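Long-range contacts in lysosome-associated membrane glycoprotein 3 (Homo sapiens, PDB 4AKM), which is a lysosomal membrane glycoprotein that takes part in the unfolded protein response and in the fusion of lysosomes with autophagosomes: residues G5-L10 / S58-N63; A19-Q24 / V132-V137; L71-D76 / V137-F142; I82-A87 / Q99-A104; Q109-H114 / N151-S156. All blocks are in the same frame, centred on the assembly; numbering follows the deposited sequence.

How the interactions relate
Interaction 1 is buried and mainly apolar, pressing strand 5-11 of one sheet against strand 57-64 of the other. Interaction 3 joins the same two sheets through strands 67-75 and 137-141, but brings in two phenylalanines and a lysine's aliphatic arm, and is only partly buried. Interactions 2 and 4 are backbone pairings within a sheet: interaction 2 sits close to the chain's centre, interaction 4 forms a hairpin at the outer strand, with the more exposed Glu84 and His103 beside it. Interaction 5 is a surface contact of the end of strand 97-110 and its following turn with loop 151-156, about 21 Å centre to centre from interaction 4. Val137 is shared by interactions 2 and 3.

Interaction 1. Residues G5-L10 / S58-N63. With NAG (2-acetamido-2-deoxy-beta-D-glucopyranose), chain D.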
# COMPACT_ATOMS: atom_id res chain seq x y z
N GLY A 5 -1.55 -9.77 3.88
CA GLY A 5 -1.29 -9.33 5.24
C GLY A 5 -2.42 -8.49 5.81
O GLY A 5 -3.06 -7.74 5.08
N ILE A 6 -2.66 -8.63 7.11
CA ILE A 6 -3.68 -7.83 7.77
C ILE A 6 -3.04 -6.75 8.65
O ILE A 6 -2.45 -7.02 9.70
CB ILE A 6 -4.66 -8.69 8.58
CG1 ILE A 6 -5.33 -9.71 7.66
CG2 ILE A 6 -5.70 -7.83 9.25
CD1 ILE A 6 -4.75 -11.10 7.75
N TYR A 7 -3.15 -5.52 8.17
CA TYR A 7 -2.48 -4.39 8.78
C TYR A 7 -3.51 -3.45 9.36
O TYR A 7 -4.70 -3.54 9.05
CB TYR A 7 -1.64 -3.66 7.74
CG TYR A 7 -0.70 -4.58 7.01
CD1 TYR A 7 0.18 -5.40 7.70
CD2 TYR A 7 -0.72 -4.66 5.62
CE1 TYR A 7 1.03 -6.25 7.03
CE2 TYR A 7 0.13 -5.50 4.95
CZ TYR A 7 1.00 -6.29 5.65
OH TYR A 7 1.84 -7.14 4.97
N GLN A 8 -3.04 -2.52 10.19
CA GLN A 8 -3.93 -1.77 11.04
C GLN A 8 -3.19 -0.59 11.66
O GLN A 8 -2.07 -0.73 12.12
CB GLN A 8 -4.41 -2.71 12.14
CG GLN A 8 -5.59 -2.23 12.92
CD GLN A 8 -5.83 -3.12 14.12
OE1 GLN A 8 -5.10 -3.05 15.11
NE2 GLN A 8 -6.85 -3.97 14.04
N VAL A 9 -3.83 0.57 11.65
CA VAL A 9 -3.27 1.76 12.27
C VAL A 9 -4.26 2.30 13.30
O VAL A 9 -5.47 2.28 13.06
CB VAL A 9 -2.95 2.85 11.22
CG1 VAL A 9 -2.31 4.06 11.88
CG2 VAL A 9 -2.05 2.30 10.12
N LEU A 10 -3.77 2.78 14.44
CA LEU A 10 -4.67 3.20 15.51
C LEU A 10 -4.41 4.60 16.07
O LEU A 10 -3.27 5.04 16.19
CB LEU A 10 -4.63 2.18 16.65
CG LEU A 10 -5.24 0.80 16.38
CD1 LEU A 10 -4.83 -0.18 17.47
CD2 LEU A 10 -6.75 0.90 16.28
N SER A 58 -3.79 10.44 6.37
CA SER A 58 -3.23 9.36 7.17
C SER A 58 -2.13 8.63 6.41
O SER A 58 -1.94 8.86 5.21
CB SER A 58 -4.31 8.35 7.55
OG SER A 58 -5.40 8.98 8.20
N ASN A 59 -1.42 7.75 7.09
CA ASN A 59 -0.50 6.86 6.40
C ASN A 59 -0.35 5.50 7.08
O ASN A 59 -0.26 5.41 8.31
CB ASN A 59 0.88 7.50 6.20
CG ASN A 59 1.69 7.58 7.49
OD1 ASN A 59 1.42 8.43 8.34
ND2 ASN A 59 2.69 6.73 7.62
N LEU A 60 -0.38 4.47 6.24
CA LEU A 60 -0.01 3.12 6.63
C LEU A 60 1.40 2.86 6.13
O LEU A 60 1.67 2.88 4.93
CB LEU A 60 -0.96 2.09 6.01
CG LEU A 60 -0.47 0.65 6.13
CD1 LEU A 60 -0.32 0.25 7.59
CD2 LEU A 60 -1.39 -0.32 5.41
N LEU A 61 2.31 2.63 7.07
CA LEU A 61 3.68 2.29 6.72
C LEU A 61 3.99 0.87 7.14
O LEU A 61 3.70 0.45 8.27
CB LEU A 61 4.65 3.27 7.37
CG LEU A 61 6.13 3.02 7.09
CD1 LEU A 61 6.45 3.12 5.60
CD2 LEU A 61 6.97 3.99 7.88
N LEU A 62 4.56 0.13 6.21
CA LEU A 62 4.89 -1.27 6.41
C LEU A 62 6.39 -1.42 6.29
O LEU A 62 6.96 -1.12 5.25
CB LEU A 62 4.21 -2.12 5.34
CG LEU A 62 2.71 -1.91 5.21
CD1 LEU A 62 2.19 -2.69 4.02
CD2 LEU A 62 1.99 -2.33 6.48
N ASN A 63 7.02 -1.88 7.36
CA ASN A 63 8.46 -2.05 7.33
C ASN A 63 8.87 -3.50 7.35
O ASN A 63 8.23 -4.32 8.00
CB ASN A 63 9.13 -1.30 8.48
CG ASN A 63 9.88 -0.07 8.00
OD1 ASN A 63 9.37 1.05 8.09
ND2 ASN A 63 11.09 -0.28 7.47
C1 NAG D . 5.00 8.05 4.90
C2 NAG D . 6.41 8.63 4.95
C3 NAG D . 6.46 9.81 5.91
C4 NAG D . 5.36 10.82 5.59
C5 NAG D . 4.01 10.14 5.38
C6 NAG D . 3.01 11.13 4.80
C7 NAG D . 8.35 7.24 4.54
C8 NAG D . 9.46 6.46 5.19
N2 NAG D . 7.35 7.60 5.33
O3 NAG D . 7.72 10.44 5.81
O4 NAG D . 5.24 11.76 6.64
O5 NAG D . 4.09 9.04 4.50
O6 NAG D . 1.78 10.46 4.62
O7 NAG D . 8.40 7.51 3.34
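Strand 5-10, with Tyr7 and Val9, passes strand 58-63, with Leu60 and Leu62, at 7.7 Å between the short axes and 134° between their directions. No hydrogen bond joins them. They belong to the two sheets of the beta-prism luminal domain, and the contact is almost wholly side chain against side chain across the core. Tyr7 has CG anti to its carbonyl carbon (chi1 -53°), which lays the ring beneath Leu62: Leu62 CD2 stands over the ring centre in a CH-pi contact, 3.6 Å from the centroid, while Leu62 CD1 reaches toward Tyr7 CE2 at 3.6 Å. The backbone carbon of Gly5 lies over the opposite face. Two residues back along its strand, Leu60 meets both residues of the facing strand, its CD1 3.7 Å from Val9 CG2 and its CD2 4.1 Å from Tyr7 CB. Ala19 of strand 14-27 also packs on Leu60. Asn59 points away from strand 5-10, toward the sugar carried by Asn70, where Asn59 CB comes 3.5 Å from O6 of the NAG.

Interaction 2. Residues A19-Q24 / V132-V137; sequences AEMGIQ and VKTTDV
An antiparallel strand pair within the larger sheet is formed where Gly22, Ile23 and Gln24 face Thr135, Thr134 and Lys133. Gly22 with Thr135 and Gln24 with Lys133 are the hydrogen-bonded pairs, each joined twice: Gly22 N gives to Thr135 O at 2.8 Å, and Lys133 N to Gln24 O at 2.9 Å. Ile23 and Thr134 make the non-hydrogen-bonded pair between them. Thr135 CG2 lies directly against the backbone, 3.6 Å from Gly22 CA. Toward the core, Ile23 CG2 meets Val132 CG2 at 3.7 Å. Met21 starts with CG between its backbone N and carbonyl carbon (chi1 62°), then bends so that CE rests 3.7 Å from Thr134 CG2, with Met21 CB against Val137 CG2 at 3.8 Å. Gln24 NE2 is hydrogen-bonded to Asn41 OD1. At Asp136 the chain turns a corner, and Glu20 goes on to pair with Gln138 beyond it. Such a bend, bridged by one long strand, is consistent with the folded sheet of a beta prism.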
# COMPACT_ATOMS: atom_id res chain seq x y z
N ALA A 19 -6.18 -2.38 6.78
CA ALA A 19 -5.79 -2.77 5.43
C ALA A 19 -5.33 -4.21 5.33
O ALA A 19 -4.38 -4.63 5.99
CB ALA A 19 -4.73 -1.82 4.89
N GLU A 20 -6.03 -4.95 4.50
CA GLU A 20 -5.65 -6.30 4.15
C GLU A 20 -5.24 -6.26 2.69
O GLU A 20 -5.91 -5.61 1.89
CB GLU A 20 -6.83 -7.24 4.34
CG GLU A 20 -7.46 -7.13 5.72
CD GLU A 20 -8.73 -7.94 5.84
OE1 GLU A 20 -9.16 -8.49 4.81
OE2 GLU A 20 -9.30 -8.02 6.94
N MET A 21 -4.15 -6.93 2.36
CA MET A 21 -3.64 -6.97 0.99
C MET A 21 -2.35 -7.77 0.93
O MET A 21 -1.72 -8.03 1.95
CB MET A 21 -3.39 -5.56 0.43
CG MET A 21 -2.32 -4.76 1.18
SD MET A 21 -2.59 -2.97 1.16
CE MET A 21 -2.66 -2.63 -0.58
N GLY A 22 -1.99 -8.15 -0.29
CA GLY A 22 -0.70 -8.74 -0.57
C GLY A 22 0.03 -7.71 -1.40
O GLY A 22 -0.57 -7.01 -2.21
N ILE A 23 1.33 -7.59 -1.17
CA ILE A 23 2.13 -6.59 -1.85
C ILE A 23 3.42 -7.20 -2.40
O ILE A 23 4.07 -8.02 -1.74
CB ILE A 23 2.40 -5.36 -0.95
CG1 ILE A 23 1.08 -4.68 -0.60
CG2 ILE A 23 3.32 -4.37 -1.64
CD1 ILE A 23 1.15 -3.83 0.64
N GLN A 24 3.74 -6.81 -3.62
CA GLN A 24 4.90 -7.32 -4.33
C GLN A 24 5.67 -6.11 -4.85
O GLN A 24 5.07 -5.11 -5.24
CB GLN A 24 4.44 -8.22 -5.49
CG GLN A 24 5.55 -9.01 -6.17
CD GLN A 24 5.04 -9.97 -7.24
OE1 GLN A 24 4.70 -9.56 -8.35
NE2 GLN A 24 5.00 -11.26 -6.91
N VAL A 132 5.29 -1.29 -7.77
CA VAL A 132 4.60 -2.01 -6.71
C VAL A 132 3.31 -2.63 -7.26
O VAL A 132 2.64 -2.03 -8.10
CB VAL A 132 4.33 -1.10 -5.47
CG1 VAL A 132 3.48 0.10 -5.84
CG2 VAL A 132 3.69 -1.89 -4.34
N LYS A 133 3.01 -3.85 -6.82
CA LYS A 133 1.76 -4.52 -7.17
C LYS A 133 0.99 -4.97 -5.94
O LYS A 133 1.56 -5.55 -5.02
CB LYS A 133 2.02 -5.70 -8.11
CG LYS A 133 1.74 -5.38 -9.58
CD LYS A 133 2.56 -6.24 -10.53
CE LYS A 133 2.70 -5.55 -11.90
NZ LYS A 133 3.67 -6.24 -12.81
N THR A 134 -0.31 -4.68 -5.92
CA THR A 134 -1.17 -5.11 -4.82
C THR A 134 -2.12 -6.19 -5.29
O THR A 134 -2.44 -6.30 -6.47
CB THR A 134 -1.99 -3.96 -4.24
OG1 THR A 134 -3.06 -3.61 -5.13
CG2 THR A 134 -1.11 -2.75 -3.99
N THR A 135 -2.61 -6.98 -4.34
CA THR A 135 -3.50 -8.08 -4.65
C THR A 135 -4.35 -8.37 -3.43
O THR A 135 -3.96 -8.03 -2.33
CB THR A 135 -2.69 -9.34 -5.03
OG1 THR A 135 -3.57 -10.40 -5.38
CG2 THR A 135 -1.84 -9.79 -3.87
N ASP A 136 -5.53 -8.97 -3.61
CA ASP A 136 -6.37 -9.35 -2.47
C ASP A 136 -6.67 -8.20 -1.52
O ASP A 136 -6.78 -8.38 -0.31
CB ASP A 136 -5.74 -10.52 -1.71
CG ASP A 136 -5.84 -11.82 -2.46
OD1 ASP A 136 -6.97 -12.19 -2.83
OD2 ASP A 136 -4.79 -12.45 -2.71
N VAL A 137 -6.80 -7.01 -2.09
CA VAL A 137 -6.97 -5.79 -1.32
C VAL A 137 -8.37 -5.64 -0.75
O VAL A 137 -9.36 -5.71 -1.47
CB VAL A 137 -6.68 -4.55 -2.20
CG1 VAL A 137 -6.94 -3.27 -1.42
CG2 VAL A 137 -5.25 -4.58 -2.73

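Interaction 3. Residues L71-D76 / V137-F142; sequences LTFTKD and VQLQAF. With NAG (2-acetamido-2-deoxy-beta-D-glucopyranose), chain D.
The ring of Phe142 has Lys75 CB over one face in a CH-pi contact, 4.0 Å from the centroid and offset toward the rim, and the backbone of Phe73 at its edge, where Phe142 CZ lies 3.8 Å from Phe73 O. The ring of Phe73 receives the methyl of Ala141 over one face, with Phe73 CD2 4.2 Å from Ala141 CB, while Leu139 CD1 approaches it obliquely. This is the meeting of the two sheets of the beta prism, strand 67-75 from one and strand 137-141 from the other, and no hydrogen bond passes between the two segments.

The lysine arm and the phenylalanine run antiparallel, side by side. Lys75 sets CG between its backbone N and carbonyl carbon (chi1 65°), and its arm then follows the ring, so that CD too touches it, 3.9 Å from Phe142 CG. Phe142 has a positive phi of 68°, just after strand 137-141 ends; its side chain folds back to sit on the far strand, where it also touches Ser58. Deeper in, Phe73 has further neighbours in Ile17, Leu60 and Ile82, which continue the apolar core. The residue before Phe73, Thr72, faces out of the sheet instead, and its OG1 is hydrogen-bonded to O6 of the NAG on Asn70 at 2.6 Å.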
# COMPACT_ATOMS: atom_id res chain seq x y z
N LEU A 71 1.99 3.80 2.24
CA LEU A 71 0.73 4.17 1.61
C LEU A 71 0.14 5.38 2.32
O LEU A 71 -0.25 5.29 3.48
CB LEU A 71 -0.25 2.99 1.68
CG LEU A 71 0.20 1.70 0.99
CD1 LEU A 71 -0.90 0.66 0.98
CD2 LEU A 71 0.68 1.99 -0.43
N THR A 72 0.08 6.50 1.62
CA THR A 72 -0.52 7.71 2.15
C THR A 72 -1.94 7.94 1.63
O THR A 72 -2.16 7.91 0.40
CB THR A 72 0.32 8.96 1.83
OG1 THR A 72 1.56 8.91 2.56
CG2 THR A 72 -0.43 10.22 2.21
N PHE A 73 -2.86 8.17 2.56
CA PHE A 73 -4.27 8.40 2.27
C PHE A 73 -4.69 9.85 2.50
O PHE A 73 -4.27 10.49 3.47
CB PHE A 73 -5.15 7.51 3.15
CG PHE A 73 -4.83 6.05 3.06
CD1 PHE A 73 -3.80 5.51 3.81
CD2 PHE A 73 -5.58 5.21 2.25
CE1 PHE A 73 -3.51 4.17 3.74
CE2 PHE A 73 -5.30 3.87 2.18
CZ PHE A 73 -4.26 3.35 2.92
N THR A 74 -5.55 10.35 1.62
CA THR A 74 -6.16 11.68 1.74
C THR A 74 -7.67 11.53 1.58
O THR A 74 -8.14 10.80 0.70
CB THR A 74 -5.61 12.65 0.66
OG1 THR A 74 -4.26 13.02 0.98
CG2 THR A 74 -6.45 13.92 0.57
N LYS A 75 -8.45 12.19 2.44
CA LYS A 75 -9.90 12.26 2.23
C LYS A 75 -10.30 13.63 1.69
O LYS A 75 -9.96 14.67 2.27
CB LYS A 75 -10.69 11.89 3.49
CG LYS A 75 -10.53 12.83 4.67
CD LYS A 75 -11.49 12.45 5.80
CE LYS A 75 -12.95 12.50 5.36
NZ LYS A 75 -13.89 12.08 6.44
N ASP A 76 -11.01 13.64 0.56
CA ASP A 76 -11.43 14.89 -0.04
C ASP A 76 -12.77 15.30 0.54
O ASP A 76 -13.09 16.49 0.62
CB ASP A 76 -11.53 14.77 -1.57
CG ASP A 76 -10.93 15.97 -2.28
OD1 ASP A 76 -10.87 17.06 -1.67
OD2 ASP A 76 -10.51 15.82 -3.45
N VAL A 137 -6.80 -7.01 -2.09
CA VAL A 137 -6.97 -5.79 -1.32
C VAL A 137 -8.37 -5.64 -0.75
O VAL A 137 -9.36 -5.71 -1.47
CB VAL A 137 -6.68 -4.55 -2.20
CG1 VAL A 137 -6.94 -3.27 -1.42
CG2 VAL A 137 -5.25 -4.58 -2.73
N GLN A 138 -8.44 -5.45 0.56
CA GLN A 138 -9.60 -4.84 1.18
C GLN A 138 -9.14 -3.89 2.26
O GLN A 138 -8.50 -4.30 3.22
CB GLN A 138 -10.55 -5.87 1.76
CG GLN A 138 -11.82 -5.24 2.33
CD GLN A 138 -12.97 -6.21 2.39
OE1 GLN A 138 -12.84 -7.39 2.05
NE2 GLN A 138 -14.13 -5.72 2.82
N LEU A 139 -9.47 -2.61 2.12
CA LEU A 139 -9.00 -1.61 3.07
C LEU A 139 -10.07 -0.58 3.40
O LEU A 139 -11.12 -0.53 2.76
CB LEU A 139 -7.72 -0.93 2.57
CG LEU A 139 -7.70 -0.26 1.19
CD1 LEU A 139 -8.33 1.13 1.22
CD2 LEU A 139 -6.27 -0.18 0.67
N GLN A 140 -9.77 0.25 4.39
CA GLN A 140 -10.65 1.32 4.81
C GLN A 140 -9.84 2.29 5.66
O GLN A 140 -8.97 1.88 6.43
CB GLN A 140 -11.84 0.77 5.61
CG GLN A 140 -12.91 1.80 5.94
CD GLN A 140 -14.21 1.17 6.39
OE1 GLN A 140 -14.49 0.01 6.10
NE2 GLN A 140 -15.02 1.94 7.12
N ALA A 141 -10.13 3.58 5.51
CA ALA A 141 -9.41 4.62 6.25
C ALA A 141 -10.34 5.72 6.76
O ALA A 141 -11.42 5.94 6.21
CB ALA A 141 -8.30 5.21 5.39
N PHE A 142 -9.91 6.39 7.83
CA PHE A 142 -10.67 7.48 8.46
C PHE A 142 -11.95 7.02 9.17
O PHE A 142 -11.90 6.58 10.32
CB PHE A 142 -10.96 8.61 7.47
CG PHE A 142 -9.77 9.06 6.69
CD1 PHE A 142 -8.81 9.87 7.27
CD2 PHE A 142 -9.59 8.65 5.38
CE1 PHE A 142 -7.71 10.29 6.56
CE2 PHE A 142 -8.49 9.06 4.66
CZ PHE A 142 -7.54 9.88 5.25
C1 NAG D . 5.00 8.05 4.90
C2 NAG D . 6.41 8.63 4.95
C3 NAG D . 6.46 9.81 5.91
C4 NAG D . 5.36 10.82 5.59
C5 NAG D . 4.01 10.14 5.38
C6 NAG D . 3.01 11.13 4.80
C7 NAG D . 8.35 7.24 4.54
C8 NAG D . 9.46 6.46 5.19
N2 NAG D . 7.35 7.60 5.33
O3 NAG D . 7.72 10.44 5.81
O4 NAG D . 5.24 11.76 6.64
O5 NAG D . 4.09 9.04 4.50
O6 NAG D . 1.78 10.46 4.62
O7 NAG D . 8.40 7.51 3.34

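Interaction 4. Residues I82-A87 / Q99-A104; sequences ISEVGA and QGIKHA
Backbone hydrogen bonds carry most of this contact. Val85 and Lys102 exchange two, with Val85 N to Lys102 O at 3.0 Å and Lys102 N to Val85 O at 2.9 Å, and Ala87 and Gly100 exchange two more, Ala87 N reaching Gly100 O at 2.9 Å. Between these hydrogen-bonded pairs Gly86 and Ile101 form the non-hydrogen-bonded pair; with no side chain at Gly86, Ile101 CG1 lies directly against the chain, 3.9 Å from Gly86 CA.

The two strands, 80-90 and 97-110, form a beta hairpin, and 97-110 is the outermost strand of the five-stranded sheet within this chain. A classic beta bulge at Ser83 and Glu84 interrupts the regular pairing with the neighbouring strand, both residues facing Thr72; Ser83 OG is hydrogen-bonded to Thr74 OG1.

Apolar and polar contacts meet at Glu84. With CG anti to the backbone N (chi1 178°) and the chain extended, it lies across Ile101, its CD 3.7 Å from Ile101 CG2, and alongside His103. That same Ile101 methyl stands over the centre of the His103 ring. Carboxylate and ring planes are turned 75° apart, and Glu84 OE1 comes to 3.2 Å from His103 CD2, a ring carbon. The potentially charged ends do not touch: Glu84 OE1 and His103 NE2 stay 4.1 Å apart.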
# COMPACT_ATOMS: atom_id res chain seq x y z
N ILE A 82 -5.96 6.60 -1.82
CA ILE A 82 -4.51 6.61 -1.61
C ILE A 82 -3.95 7.77 -2.43
O ILE A 82 -4.11 7.80 -3.64
CB ILE A 82 -3.85 5.30 -2.07
CG1 ILE A 82 -4.16 4.17 -1.09
CG2 ILE A 82 -2.34 5.48 -2.18
CD1 ILE A 82 -3.89 2.78 -1.65
N SER A 83 -3.31 8.72 -1.75
CA SER A 83 -2.79 9.90 -2.42
C SER A 83 -1.29 9.83 -2.67
O SER A 83 -0.75 10.61 -3.46
CB SER A 83 -3.13 11.16 -1.64
OG SER A 83 -2.46 11.19 -0.40
N GLU A 84 -0.60 8.91 -2.00
CA GLU A 84 0.84 8.78 -2.25
C GLU A 84 1.37 7.37 -2.02
O GLU A 84 0.91 6.67 -1.12
CB GLU A 84 1.63 9.79 -1.40
CG GLU A 84 3.14 9.70 -1.55
CD GLU A 84 3.86 10.92 -1.03
OE1 GLU A 84 3.56 12.03 -1.52
OE2 GLU A 84 4.73 10.78 -0.13
N VAL A 85 2.31 6.93 -2.85
CA VAL A 85 2.95 5.64 -2.58
C VAL A 85 4.46 5.70 -2.66
O VAL A 85 5.02 6.11 -3.67
CB VAL A 85 2.47 4.51 -3.51
CG1 VAL A 85 3.01 3.17 -3.01
CG2 VAL A 85 0.95 4.47 -3.57
N GLY A 86 5.13 5.28 -1.59
CA GLY A 86 6.57 5.26 -1.58
C GLY A 86 7.06 3.87 -1.27
O GLY A 86 6.40 3.12 -0.57
N ALA A 87 8.22 3.52 -1.81
CA ALA A 87 8.84 2.26 -1.45
C ALA A 87 10.36 2.35 -1.45
O ALA A 87 10.96 3.21 -2.12
CB ALA A 87 8.37 1.14 -2.35
N GLN A 99 14.40 2.70 -4.91
CA GLN A 99 13.31 3.37 -4.25
C GLN A 99 12.55 4.31 -5.16
O GLN A 99 13.00 4.64 -6.26
CB GLN A 99 13.80 4.10 -3.00
CG GLN A 99 14.91 5.09 -3.24
CD GLN A 99 15.12 5.97 -2.04
OE1 GLN A 99 14.17 6.53 -1.50
NE2 GLN A 99 16.37 6.10 -1.61
N GLY A 100 11.38 4.74 -4.70
CA GLY A 100 10.59 5.62 -5.53
C GLY A 100 9.30 6.04 -4.88
O GLY A 100 8.77 5.35 -4.01
N ILE A 101 8.80 7.20 -5.30
CA ILE A 101 7.56 7.74 -4.75
C ILE A 101 6.70 8.29 -5.87
O ILE A 101 7.18 9.01 -6.74
CB ILE A 101 7.83 8.87 -3.73
CG1 ILE A 101 8.72 8.39 -2.58
CG2 ILE A 101 6.51 9.43 -3.18
CD1 ILE A 101 8.68 9.28 -1.36
N LYS A 102 5.43 7.92 -5.85
CA LYS A 102 4.42 8.55 -6.68
C LYS A 102 3.64 9.50 -5.79
O LYS A 102 3.03 9.08 -4.79
CB LYS A 102 3.51 7.50 -7.29
CG LYS A 102 3.88 7.13 -8.71
CD LYS A 102 3.24 8.09 -9.68
CE LYS A 102 3.13 7.47 -11.07
NZ LYS A 102 2.03 8.08 -11.86
N HIS A 103 3.68 10.77 -6.17
CA HIS A 103 3.27 11.84 -5.28
C HIS A 103 1.82 12.28 -5.40
O HIS A 103 1.16 12.52 -4.38
CB HIS A 103 4.19 13.04 -5.46
CG HIS A 103 5.50 12.90 -4.75
ND1 HIS A 103 6.63 12.40 -5.36
CD2 HIS A 103 5.85 13.17 -3.47
CE1 HIS A 103 7.62 12.38 -4.49
NE2 HIS A 103 7.17 12.84 -3.33
N ALA A 104 1.32 12.41 -6.62
CA ALA A 104 0.02 13.03 -6.81
C ALA A 104 -0.93 12.11 -7.54
O ALA A 104 -1.27 12.34 -8.70
CB ALA A 104 0.16 14.34 -7.57

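Interaction 5. Residues Q109-H114 / N151-S156; sequences QTAVGH and NVDECS
With CG anti to its carbonyl carbon (chi1 -69°), His114 turns its ring beneath Asn151, and the same choice in Asp153 (chi1 -88°) swings its carboxylate toward the edge of that ring. Asn151 CB sits over the ring centre, 3.4 Å from the His114 centroid, in a CH-pi contact; the amide beyond it runs alongside the imidazole with the two planes 58° apart. On the opposite face is Ala111 CB, offset toward the rim, so the ring is held between a residue of its own segment and one of the partner. Asp153 OD2 lies near the ring plane at 3.7 Å from His114 ND1, too long to count as a hydrogen bond, though a negative group there might favour a proton on the ring. The same oxygen also lies beside the methyl of Thr110, while Thr110 OG1 is hydrogen-bonded to Phe108 O.

The backbone that presents His114 is a type II beta turn, closed by His114 N giving to Ala111 O at 3.0 Å, with Gly113 at the positive phi usual for the third residue of this turn. The whole is a surface loop contact: a tight turn whose histidine packs against the last modelled residues of the chain, which the Cys155-Cys118 disulfide fastens next to strand 116-118.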
# COMPACT_ATOMS: atom_id res chain seq x y z
N GLN A 109 -9.94 5.10 -4.95
CA GLN A 109 -10.86 6.10 -4.41
C GLN A 109 -12.21 5.47 -4.03
O GLN A 109 -12.81 4.76 -4.83
CB GLN A 109 -11.05 7.25 -5.40
CG GLN A 109 -11.78 8.45 -4.80
CD GLN A 109 -12.00 9.56 -5.81
OE1 GLN A 109 -11.81 9.37 -7.01
NE2 GLN A 109 -12.42 10.73 -5.33
N THR A 110 -12.66 5.76 -2.82
CA THR A 110 -13.85 5.11 -2.26
C THR A 110 -14.66 6.10 -1.44
O THR A 110 -14.10 6.92 -0.71
CB THR A 110 -13.45 3.96 -1.32
OG1 THR A 110 -12.58 3.05 -2.02
CG2 THR A 110 -14.67 3.20 -0.82
N ALA A 111 -15.99 6.02 -1.56
CA ALA A 111 -16.89 6.86 -0.77
C ALA A 111 -16.61 6.69 0.72
O ALA A 111 -16.44 5.57 1.20
CB ALA A 111 -18.34 6.52 -1.08
N VAL A 112 -16.55 7.81 1.44
CA VAL A 112 -16.18 7.78 2.85
C VAL A 112 -17.18 6.96 3.67
O VAL A 112 -18.39 7.05 3.47
CB VAL A 112 -16.01 9.22 3.43
CG1 VAL A 112 -17.27 10.05 3.21
CG2 VAL A 112 -15.62 9.17 4.90
N GLY A 113 -16.66 6.15 4.59
CA GLY A 113 -17.50 5.26 5.39
C GLY A 113 -17.63 3.88 4.77
O GLY A 113 -18.06 2.93 5.43
N HIS A 114 -17.28 3.78 3.49
CA HIS A 114 -17.26 2.49 2.80
C HIS A 114 -15.87 1.88 2.86
O HIS A 114 -14.93 2.48 3.38
CB HIS A 114 -17.70 2.65 1.34
CG HIS A 114 -19.14 3.00 1.18
ND1 HIS A 114 -19.82 2.82 -0.01
CD2 HIS A 114 -20.04 3.53 2.04
CE1 HIS A 114 -21.07 3.21 0.13
NE2 HIS A 114 -21.23 3.65 1.37
N ASN A 151 -19.60 -0.21 3.82
CA ASN A 151 -20.58 -0.67 2.83
C ASN A 151 -19.97 -1.26 1.55
O ASN A 151 -20.70 -1.58 0.61
CB ASN A 151 -21.55 0.47 2.48
CG ASN A 151 -22.95 -0.02 2.18
OD1 ASN A 151 -23.16 -1.19 1.87
ND2 ASN A 151 -23.93 0.88 2.28
N VAL A 152 -18.64 -1.38 1.51
CA VAL A 152 -17.91 -2.02 0.40
C VAL A 152 -18.04 -1.32 -0.97
O VAL A 152 -18.98 -0.57 -1.23
CB VAL A 152 -18.23 -3.55 0.30
CG1 VAL A 152 -19.15 -3.85 -0.88
CG2 VAL A 152 -16.95 -4.37 0.22
N ASP A 153 -17.05 -1.58 -1.83
CA ASP A 153 -17.02 -1.09 -3.21
C ASP A 153 -16.09 -1.99 -4.02
O ASP A 153 -15.50 -2.92 -3.47
CB ASP A 153 -16.50 0.35 -3.30
CG ASP A 153 -17.60 1.39 -3.14
OD1 ASP A 153 -18.76 1.13 -3.53
OD2 ASP A 153 -17.29 2.50 -2.64
N GLU A 154 -15.95 -1.71 -5.31
CA GLU A 154 -15.08 -2.51 -6.17
C GLU A 154 -14.36 -1.68 -7.24
O GLU A 154 -14.60 -0.48 -7.37
CB GLU A 154 -15.86 -3.66 -6.82
CG GLU A 154 -16.01 -4.90 -5.94
CD GLU A 154 -14.97 -5.97 -6.25
OE1 GLU A 154 -13.98 -5.65 -6.95
OE2 GLU A 154 -15.15 -7.12 -5.80
N CYS A 155 -13.49 -2.34 -7.99
CA CYS A 155 -12.64 -1.67 -8.97
C CYS A 155 -12.91 -2.15 -10.40
O CYS A 155 -13.27 -1.36 -11.28
CB CYS A 155 -11.17 -1.89 -8.61
SG CYS A 155 -10.79 -3.57 -8.00
N SER A 156 -12.73 -3.45 -10.61
CA SER A 156 -12.91 -4.07 -11.92
C SER A 156 -12.98 -5.59 -11.80
O SER A 156 -11.98 -6.29 -11.99
CB SER A 156 -11.77 -3.67 -12.87
OG SER A 156 -10.50 -3.86 -12.26